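Local coordinates for osmolarity sensor protein EnvZ (Escherichia coli, PDB 5XGA) that senses external osmolarity as a membrane histidine kinase, its periplasmic sensor domain here binding the bile-salt-like detergent CHAPS, at residues 54-59 with 111-116; 87-92 with 100-105. All blocks are in the same frame, centred on the assembly; numbering follows the deposited sequence.

Contact 1: residues 54-59 with 111-116; sequences SLYSNE and WVRVPL. With CPS (3-[(3-cholamidopropyl)dimethylammonio]-1-propanesulfonate), chain B.
Arg-113 leaves its backbone with CG opposite N (chi1 -178°) and stays straight as far as NE, which carries its CD along the ring of Tyr-56, a ring turned back beside its own N. Arg-113 lays its CB and CD methylenes alongside that ring, CD 3.7 Å from Tyr-56 CE1, and the phenol ring and guanidinium planes are 43° apart, which argues against a flat stack. Both residues project from the sheet face that also carries Ser-54 and Trp-111; there Tyr-56 meets Trp-101 edge-to-face and touches Ala-61 and Ala-64 of helix 58-64. Without the phenol ring, as with an alanine here, Arg-113 CD would probably lose its neighbour and Trp-101 its edge-to-face partner. Beneath these groups, edge strand 54-57 pairs antiparallel with strand 110-115. Ser-54 with Arg-113 and Tyr-56 with Trp-111 are hydrogen-bonded pairs; Arg-113 N to Ser-54 O spans 2.8 Å. One water joins Ser-54 OG (2.9 Å), Arg-113 O and Arg-113 NH1, lying in the guanidinium plane at its edge. Farther along, Asn-58 OD1 approaches Trp-111 CD1 at 3.4 Å with amide and indole planes 78° apart, although its hydrogen bond goes to Lys-103. On the other face, the non-hydrogen-bonded pair Leu-55 and Val-112 touches through CD2 and CG2 (3.9 Å). Val-112 CG2 reaches C13 of CHAPS at 3.8 Å, and Leu-55 CD2 lies 3.9 Å from its C16. The two strands therefore offer the steroid an apolar surface, while polar and aromatic groups are kept to the opposite face.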
loop_
_atom_site.group_PDB
_atom_site.type_symbol
_atom_site.label_atom_id
_atom_site.label_comp_id
_atom_site.label_asym_id
_atom_site.label_seq_id
_atom_site.Cartn_x
_atom_site.Cartn_y
_atom_site.Cartn_z
ATOM N N SER A 54 5.190 3.012 7.212
ATOM C CA SER A 54 4.999 3.681 8.494
ATOM C C SER A 54 3.510 3.807 8.737
ATOM O O SER A 54 2.751 4.022 7.787
ATOM C CB SER A 54 5.647 5.073 8.511
ATOM O OG SER A 54 7.056 4.977 8.383
ATOM N N LEU A 55 3.098 3.682 9.998
ATOM C CA LEU A 55 1.696 3.851 10.390
ATOM C C LEU A 55 1.497 5.173 11.114
ATOM O O LEU A 55 2.213 5.469 12.072
ATOM C CB LEU A 55 1.236 2.709 11.293
ATOM C CG LEU A 55 1.418 1.297 10.753
ATOM C CD1 LEU A 55 0.830 0.285 11.741
ATOM C CD2 LEU A 55 0.750 1.163 9.387
ATOM N N TYR A 56 0.516 5.947 10.660
ATOM C CA TYR A 56 0.235 7.280 11.196
ATOM C C TYR A 56 -1.177 7.403 11.747
ATOM O O TYR A 56 -2.121 6.908 11.144
ATOM C CB TYR A 56 0.410 8.337 10.115
ATOM C CG TYR A 56 1.834 8.710 9.800
ATOM C CD1 TYR A 56 2.686 7.815 9.164
ATOM C CD2 TYR A 56 2.314 9.971 10.107
ATOM C CE1 TYR A 56 3.990 8.169 8.858
ATOM C CE2 TYR A 56 3.622 10.333 9.812
ATOM C CZ TYR A 56 4.453 9.429 9.189
ATOM O OH TYR A 56 5.755 9.799 8.887
ATOM N N SER A 57 -1.322 8.089 12.877
ATOM C CA SER A 57 -2.643 8.543 13.308
ATOM C C SER A 57 -3.125 9.606 12.336
ATOM O O SER A 57 -2.325 10.192 11.613
ATOM C CB SER A 57 -2.599 9.113 14.729
ATOM O OG SER A 57 -1.827 10.295 14.759
ATOM N N ASN A 58 -4.429 9.868 12.326
ATOM C CA ASN A 58 -4.994 10.919 11.477
ATOM C C ASN A 58 -4.314 12.265 11.700
ATOM O O ASN A 58 -3.983 12.981 10.744
ATOM C CB ASN A 58 -6.505 11.047 11.719
ATOM C CG ASN A 58 -7.256 9.788 11.341
ATOM O OD1 ASN A 58 -6.853 9.079 10.420
ATOM N ND2 ASN A 58 -8.342 9.495 12.050
ATOM N N GLU A 59 -4.101 12.601 12.967
ATOM C CA GLU A 59 -3.511 13.887 13.331
ATOM C C GLU A 59 -2.072 13.984 12.819
ATOM O O GLU A 59 -1.712 14.948 12.135
ATOM C CB GLU A 59 -3.553 14.082 14.852
ATOM C CG GLU A 59 -2.876 15.360 15.348
ATOM C CD GLU A 59 -2.772 15.422 16.867
ATOM O OE1 GLU A 59 -3.693 14.922 17.547
ATOM O OE2 GLU A 59 -1.766 15.966 17.379
ATOM N N TRP A 111 -3.465 5.827 8.913
ATOM C CA TRP A 111 -2.927 6.043 7.581
ATOM C C TRP A 111 -1.651 5.225 7.382
ATOM O O TRP A 111 -0.767 5.209 8.242
ATOM C CB TRP A 111 -2.634 7.522 7.341
ATOM C CG TRP A 111 -3.847 8.318 6.964
ATOM C CD1 TRP A 111 -4.622 9.074 7.794
ATOM C CD2 TRP A 111 -4.425 8.433 5.658
ATOM N NE1 TRP A 111 -5.643 9.662 7.084
ATOM C CE2 TRP A 111 -5.544 9.283 5.768
ATOM C CE3 TRP A 111 -4.105 7.902 4.402
ATOM C CZ2 TRP A 111 -6.350 9.605 4.679
ATOM C CZ3 TRP A 111 -4.900 8.233 3.318
ATOM C CH2 TRP A 111 -6.017 9.066 3.467
ATOM N N VAL A 112 -1.559 4.558 6.242
ATOM C CA VAL A 112 -0.364 3.798 5.879
ATOM C C VAL A 112 0.493 4.641 4.944
ATOM O O VAL A 112 0.025 5.053 3.878
ATOM C CB VAL A 112 -0.741 2.455 5.204
ATOM C CG1 VAL A 112 0.468 1.782 4.610
ATOM C CG2 VAL A 112 -1.441 1.531 6.208
ATOM N N ARG A 113 1.731 4.919 5.351
ATOM C CA ARG A 113 2.632 5.722 4.530
ATOM C C ARG A 113 3.689 4.847 3.888
ATOM O O ARG A 113 4.435 4.164 4.584
ATOM C CB ARG A 113 3.317 6.812 5.352
ATOM C CG ARG A 113 4.240 7.692 4.502
ATOM C CD ARG A 113 5.177 8.507 5.377
ATOM N NE ARG A 113 6.009 9.399 4.570
ATOM C CZ ARG A 113 7.229 9.096 4.131
ATOM N NH1 ARG A 113 7.779 7.925 4.421
ATOM N NH2 ARG A 113 7.907 9.977 3.402
ATOM N N VAL A 114 3.750 4.876 2.559
ATOM C CA VAL A 114 4.698 4.049 1.813
ATOM C C VAL A 114 5.370 4.863 0.714
ATOM O O VAL A 114 4.732 5.228 -0.271
ATOM C CB VAL A 114 4.005 2.817 1.172
ATOM C CG1 VAL A 114 5.034 1.827 0.662
ATOM C CG2 VAL A 114 3.115 2.131 2.179
ATOM N N PRO A 115 6.661 5.160 0.887
ATOM C CA PRO A 115 7.452 5.823 -0.156
ATOM C C PRO A 115 7.681 4.917 -1.353
ATOM O O PRO A 115 7.954 3.722 -1.181
ATOM C CB PRO A 115 8.781 6.126 0.547
ATOM C CG PRO A 115 8.901 5.040 1.556
ATOM C CD PRO A 115 7.478 4.833 2.067
ATOM N N LEU A 116 7.563 5.477 -2.554
ATOM C CA LEU A 116 7.948 4.762 -3.767
ATOM C C LEU A 116 9.473 4.680 -3.815
ATOM O O LEU A 116 10.151 5.703 -3.740
ATOM C CB LEU A 116 7.391 5.461 -5.017
ATOM C CG LEU A 116 7.553 4.765 -6.377
ATOM C CD1 LEU A 116 6.506 5.276 -7.345
ATOM C CD2 LEU A 116 8.941 4.985 -6.954
HETATM C C1 CPS B . -2.950 -3.008 6.179
HETATM C C2 CPS B . -2.396 -3.034 7.584
HETATM C C3 CPS B . -3.185 -5.442 7.859
HETATM C C4 CPS B . -3.876 -6.454 8.742
HETATM C C5 CPS B . -3.286 -6.480 10.112
HETATM C C6 CPS B . -3.322 -5.077 10.657
HETATM C C7 CPS B . -2.933 -5.177 12.102
HETATM C C8 CPS B . -3.571 -6.491 12.490
HETATM C C9 CPS B . -4.087 -7.149 11.210
HETATM C C10 CPS B . -1.889 -7.075 9.989
HETATM C C11 CPS B . -0.973 -3.530 7.481
HETATM C C12 CPS B . -4.330 -2.382 6.115
HETATM C C13 CPS B . -4.269 -0.967 6.631
HETATM C C14 CPS B . -3.830 -1.008 8.086
HETATM C C15 CPS B . -2.461 -1.633 8.195
HETATM C C16 CPS B . -1.978 -1.585 9.634
HETATM C C17 CPS B . -2.603 -2.670 10.509
HETATM C C18 CPS B . -2.545 -4.060 9.843
HETATM C C19 CPS B . -3.140 -4.041 8.454
HETATM C C20 CPS B . -4.079 -8.690 11.315
HETATM C C21 CPS B . -4.347 -9.449 10.012
HETATM C C22 CPS B . -5.016 -9.181 12.414
HETATM C C23 CPS B . -4.893 -10.637 12.829
HETATM C C24 CPS B . -5.312 -10.797 14.286
HETATM C C25 CPS B . -4.633 -11.273 16.607
HETATM C C26 CPS B . -3.384 -11.525 17.473
HETATM C C27 CPS B . -3.647 -11.611 18.988
HETATM C C28 CPS B . -2.308 -13.531 19.444
HETATM C C29 CPS B . -1.280 -11.391 19.370
HETATM C C30 CPS B . -2.738 -11.824 21.192
HETATM N N1 CPS B . -4.359 -11.094 15.173
HETATM N N2 CPS B . -2.494 -12.112 19.764
HETATM O O1 CPS B . -6.477 -10.678 14.644
HETATM O O2 CPS B . -5.538 -0.345 6.430
HETATM O O3 CPS B . -3.920 -2.286 10.904
HETATM O O4 CPS B . -5.222 -6.070 8.855
HETATM O O HOH W 1 6.787 5.452 5.531
#

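Contact 2: residues 87-92 with 100-105. With CPS (3-[(3-cholamidopropyl)dimethylammonio]-1-propanesulfonate), chain B.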
loop_
_atom_site.group_PDB
_atom_site.type_symbol
_atom_site.label_atom_id
_atom_site.label_comp_id
_atom_site.label_asym_id
_atom_site.label_seq_id
_atom_site.Cartn_x
_atom_site.Cartn_y
_atom_site.Cartn_z
ATOM N N THR A 87 -11.236 1.542 -0.139
ATOM C CA THR A 87 -9.896 2.043 0.098
ATOM C C THR A 87 -9.743 3.465 -0.414
ATOM O O THR A 87 -10.446 3.885 -1.335
ATOM C CB THR A 87 -8.858 1.124 -0.573
ATOM O OG1 THR A 87 -9.066 -0.224 -0.129
ATOM C CG2 THR A 87 -7.450 1.558 -0.233
ATOM N N GLU A 88 -8.827 4.209 0.197
ATOM C CA GLU A 88 -8.447 5.517 -0.299
ATOM C C GLU A 88 -6.934 5.523 -0.553
ATOM O O GLU A 88 -6.166 5.144 0.318
ATOM C CB GLU A 88 -8.834 6.609 0.703
ATOM C CG GLU A 88 -8.139 7.954 0.513
ATOM C CD GLU A 88 -8.689 8.752 -0.639
ATOM O OE1 GLU A 88 -8.884 8.162 -1.717
ATOM O OE2 GLU A 88 -8.917 9.972 -0.470
ATOM N N VAL A 89 -6.524 5.932 -1.750
ATOM C CA VAL A 89 -5.115 6.128 -2.051
ATOM C C VAL A 89 -4.890 7.595 -2.385
ATOM O O VAL A 89 -5.534 8.144 -3.277
ATOM C CB VAL A 89 -4.639 5.252 -3.232
ATOM C CG1 VAL A 89 -3.242 5.676 -3.690
ATOM C CG2 VAL A 89 -4.690 3.742 -2.858
ATOM N N ARG A 90 -3.978 8.227 -1.660
ATOM C CA ARG A 90 -3.576 9.594 -1.978
ATOM C C ARG A 90 -2.089 9.613 -2.275
ATOM O O ARG A 90 -1.332 8.809 -1.714
ATOM C CB ARG A 90 -3.911 10.542 -0.826
ATOM C CG ARG A 90 -5.390 10.637 -0.525
ATOM C CD ARG A 90 -5.704 11.824 0.366
ATOM N NE ARG A 90 -7.000 11.636 1.004
ATOM C CZ ARG A 90 -7.374 12.240 2.123
ATOM N NH1 ARG A 90 -6.545 13.085 2.723
ATOM N NH2 ARG A 90 -8.569 11.992 2.643
ATOM N N VAL A 91 -1.654 10.505 -3.160
ATOM C CA VAL A 91 -0.232 10.541 -3.495
ATOM C C VAL A 91 0.353 11.927 -3.312
ATOM O O VAL A 91 -0.165 12.926 -3.833
ATOM C CB VAL A 91 0.053 10.086 -4.934
ATOM C CG1 VAL A 91 1.572 10.090 -5.190
ATOM C CG2 VAL A 91 -0.530 8.689 -5.185
ATOM N N GLU A 92 1.441 11.953 -2.558
ATOM C CA GLU A 92 2.210 13.156 -2.301
ATOM C C GLU A 92 3.331 13.164 -3.314
ATOM O O GLU A 92 4.307 12.412 -3.192
ATOM C CB GLU A 92 2.717 13.149 -0.853
ATOM C CG GLU A 92 3.792 14.128 -0.497
ATOM C CD GLU A 92 4.227 13.955 0.944
ATOM O OE1 GLU A 92 5.050 14.753 1.425
ATOM O OE2 GLU A 92 3.738 13.007 1.599
ATOM N N VAL A 100 3.094 7.324 -1.225
ATOM C CA VAL A 100 1.703 6.880 -1.251
ATOM C C VAL A 100 1.138 6.871 0.161
ATOM O O VAL A 100 1.798 6.427 1.110
ATOM C CB VAL A 100 1.554 5.476 -1.880
ATOM C CG1 VAL A 100 0.125 4.934 -1.666
ATOM C CG2 VAL A 100 1.914 5.521 -3.361
ATOM N N TRP A 101 -0.064 7.416 0.296
ATOM C CA TRP A 101 -0.796 7.403 1.550
ATOM C C TRP A 101 -2.046 6.554 1.331
ATOM O O TRP A 101 -2.792 6.797 0.391
ATOM C CB TRP A 101 -1.167 8.823 1.988
ATOM C CG TRP A 101 0.014 9.637 2.430
ATOM C CD1 TRP A 101 0.833 10.402 1.646
ATOM C CD2 TRP A 101 0.503 9.764 3.769
ATOM N NE1 TRP A 101 1.811 10.988 2.416
ATOM C CE2 TRP A 101 1.623 10.616 3.726
ATOM C CE3 TRP A 101 0.098 9.238 5.003
ATOM C CZ2 TRP A 101 2.345 10.954 4.870
ATOM C CZ3 TRP A 101 0.812 9.574 6.137
ATOM C CH2 TRP A 101 1.927 10.423 6.065
ATOM N N LEU A 102 -2.244 5.564 2.197
ATOM C CA LEU A 102 -3.262 4.539 2.015
ATOM C C LEU A 102 -4.089 4.399 3.286
ATOM O O LEU A 102 -3.535 4.321 4.384
ATOM C CB LEU A 102 -2.601 3.193 1.658
ATOM C CG LEU A 102 -3.462 1.939 1.708
ATOM C CD1 LEU A 102 -4.471 1.923 0.563
ATOM C CD2 LEU A 102 -2.613 0.686 1.684
ATOM N N LYS A 103 -5.413 4.392 3.135
ATOM C CA LYS A 103 -6.311 4.078 4.231
ATOM C C LYS A 103 -7.321 3.040 3.741
ATOM O O LYS A 103 -7.783 3.117 2.601
ATOM C CB LYS A 103 -7.020 5.345 4.744
ATOM C CG LYS A 103 -7.964 5.077 5.913
ATOM C CD LYS A 103 -8.475 6.355 6.563
ATOM C CE LYS A 103 -7.514 6.854 7.652
ATOM N NZ LYS A 103 -8.136 7.962 8.440
ATOM N N THR A 104 -7.636 2.055 4.579
ATOM C CA THR A 104 -8.597 1.016 4.188
ATOM C C THR A 104 -9.702 0.858 5.197
ATOM O O THR A 104 -9.603 1.343 6.323
ATOM C CB THR A 104 -7.959 -0.381 4.020
ATOM O OG1 THR A 104 -7.839 -1.010 5.307
ATOM C CG2 THR A 104 -6.595 -0.305 3.305
ATOM N N TRP A 105 -10.737 0.132 4.790
ATOM C CA TRP A 105 -11.921 -0.036 5.622
ATOM C C TRP A 105 -11.584 -0.824 6.880
ATOM O O TRP A 105 -12.297 -0.732 7.881
ATOM C CB TRP A 105 -13.035 -0.737 4.838
ATOM C CG TRP A 105 -12.827 -2.227 4.684
ATOM C CD1 TRP A 105 -13.501 -3.217 5.342
ATOM C CD2 TRP A 105 -11.884 -2.887 3.828
ATOM N NE1 TRP A 105 -13.041 -4.452 4.944
ATOM C CE2 TRP A 105 -12.047 -4.279 4.017
ATOM C CE3 TRP A 105 -10.915 -2.440 2.922
ATOM C CZ2 TRP A 105 -11.278 -5.227 3.335
ATOM C CZ3 TRP A 105 -10.154 -3.381 2.241
ATOM C CH2 TRP A 105 -10.341 -4.761 2.452
HETATM C C1 CPS B . -2.950 -3.008 6.179
HETATM C C2 CPS B . -2.396 -3.034 7.584
HETATM C C3 CPS B . -3.185 -5.442 7.859
HETATM C C4 CPS B . -3.876 -6.454 8.742
HETATM C C5 CPS B . -3.286 -6.480 10.112
HETATM C C6 CPS B . -3.322 -5.077 10.657
HETATM C C7 CPS B . -2.933 -5.177 12.102
HETATM C C8 CPS B . -3.571 -6.491 12.490
HETATM C C9 CPS B . -4.087 -7.149 11.210
HETATM C C10 CPS B . -1.889 -7.075 9.989
HETATM C C11 CPS B . -0.973 -3.530 7.481
HETATM C C12 CPS B . -4.330 -2.382 6.115
HETATM C C13 CPS B . -4.269 -0.967 6.631
HETATM C C14 CPS B . -3.830 -1.008 8.086
HETATM C C15 CPS B . -2.461 -1.633 8.195
HETATM C C16 CPS B . -1.978 -1.585 9.634
HETATM C C17 CPS B . -2.603 -2.670 10.509
HETATM C C18 CPS B . -2.545 -4.060 9.843
HETATM C C19 CPS B . -3.140 -4.041 8.454
HETATM C C20 CPS B . -4.079 -8.690 11.315
HETATM C C21 CPS B . -4.347 -9.449 10.012
HETATM C C22 CPS B . -5.016 -9.181 12.414
HETATM C C23 CPS B . -4.893 -10.637 12.829
HETATM C C24 CPS B . -5.312 -10.797 14.286
HETATM C C25 CPS B . -4.633 -11.273 16.607
HETATM C C26 CPS B . -3.384 -11.525 17.473
HETATM C C27 CPS B . -3.647 -11.611 18.988
HETATM C C28 CPS B . -2.308 -13.531 19.444
HETATM C C29 CPS B . -1.280 -11.391 19.370
HETATM C C30 CPS B . -2.738 -11.824 21.192
HETATM N N1 CPS B . -4.359 -11.094 15.173
HETATM N N2 CPS B . -2.494 -12.112 19.764
HETATM O O1 CPS B . -6.477 -10.678 14.644
HETATM O O2 CPS B . -5.538 -0.345 6.430
HETATM O O3 CPS B . -3.920 -2.286 10.904
HETATM O O4 CPS B . -5.222 -6.070 8.855
#
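Val-89 meets Val-100 and Leu-102 on the tightly packed face of this strand pair: its CG1 is 4.0 Å from Val-100 CG1 and its CG2 is 3.9 Å from Leu-102 CD1. The three side chains are buried, with Val-91 continuing the row. At the end of this face Thr-104 holds OG1 between its backbone N and carbonyl carbon (chi1 82°), where Thr-104 OG1 and CPS O2 (CPS being CHAPS) share a hydrogen bond of 2.6 Å. Strands 87-92 and 99-104 form a beta hairpin in the antiparallel sheet of this alpha+beta sensor domain, with helices 10-24 and 73-83 packed on its Val-89 face through Phe-13, Leu-17 and Met-79. Glu-88 with Lys-103 and Arg-90 with Trp-101 are its hydrogen-bonded pairs, as the 2.8 Å bond from Arg-90 N to Trp-101 O illustrates. On the reverse face, which the buried Trp-101 shares, the looser part is the partly exposed Glu-88, Arg-90 and Lys-103, whose ends lead away from the facing strand. Arg-90 NE forms a salt bridge with Glu-88 OE2 (2.9 Å), in the guanidinium plane but from above the carboxylate plane; Lys-103 NZ instead bonds Asn-58 OD1 and Pro-108 O. His-71 ND1 also bonds Glu-88 OE2, probably helping to fix the carboxylate. Towards the hairpin turn, by contrast, the buried Glu-92 is engaged across the strands. Its chain runs extended beyond CG to place OE2 2.9 Å from Trp-101 NE1, in the indole plane at the ring edge; with carboxylate and ring only 17° from coplanar, this bond probably restrains the rotation of both groups.

How the contacts relate
Contacts 1 and 2 lie in one antiparallel sheet, their centres about 9 Å apart, and meet where strands 110-115 and 99-104 run as neighbours. A probable backbone hydrogen bond, Val-112 N to Leu-102 O at 2.7 Å, ties the two strand pairs together. A second probable bond, Asn-58 OD1 to Lys-103 NZ at 2.6 Å, spans the same seam through side chains, with Trp-111 NE1 packed 3.3 Å from Lys-103 NZ. Along the chain, contact 2 is nested inside the loop closed by contact 1. The same CHAPS molecule touches both: contact 1 supplies apolar groups to its steroid, contact 2 a hydroxyl to O2, and Ser-107 adds another hydrogen bond.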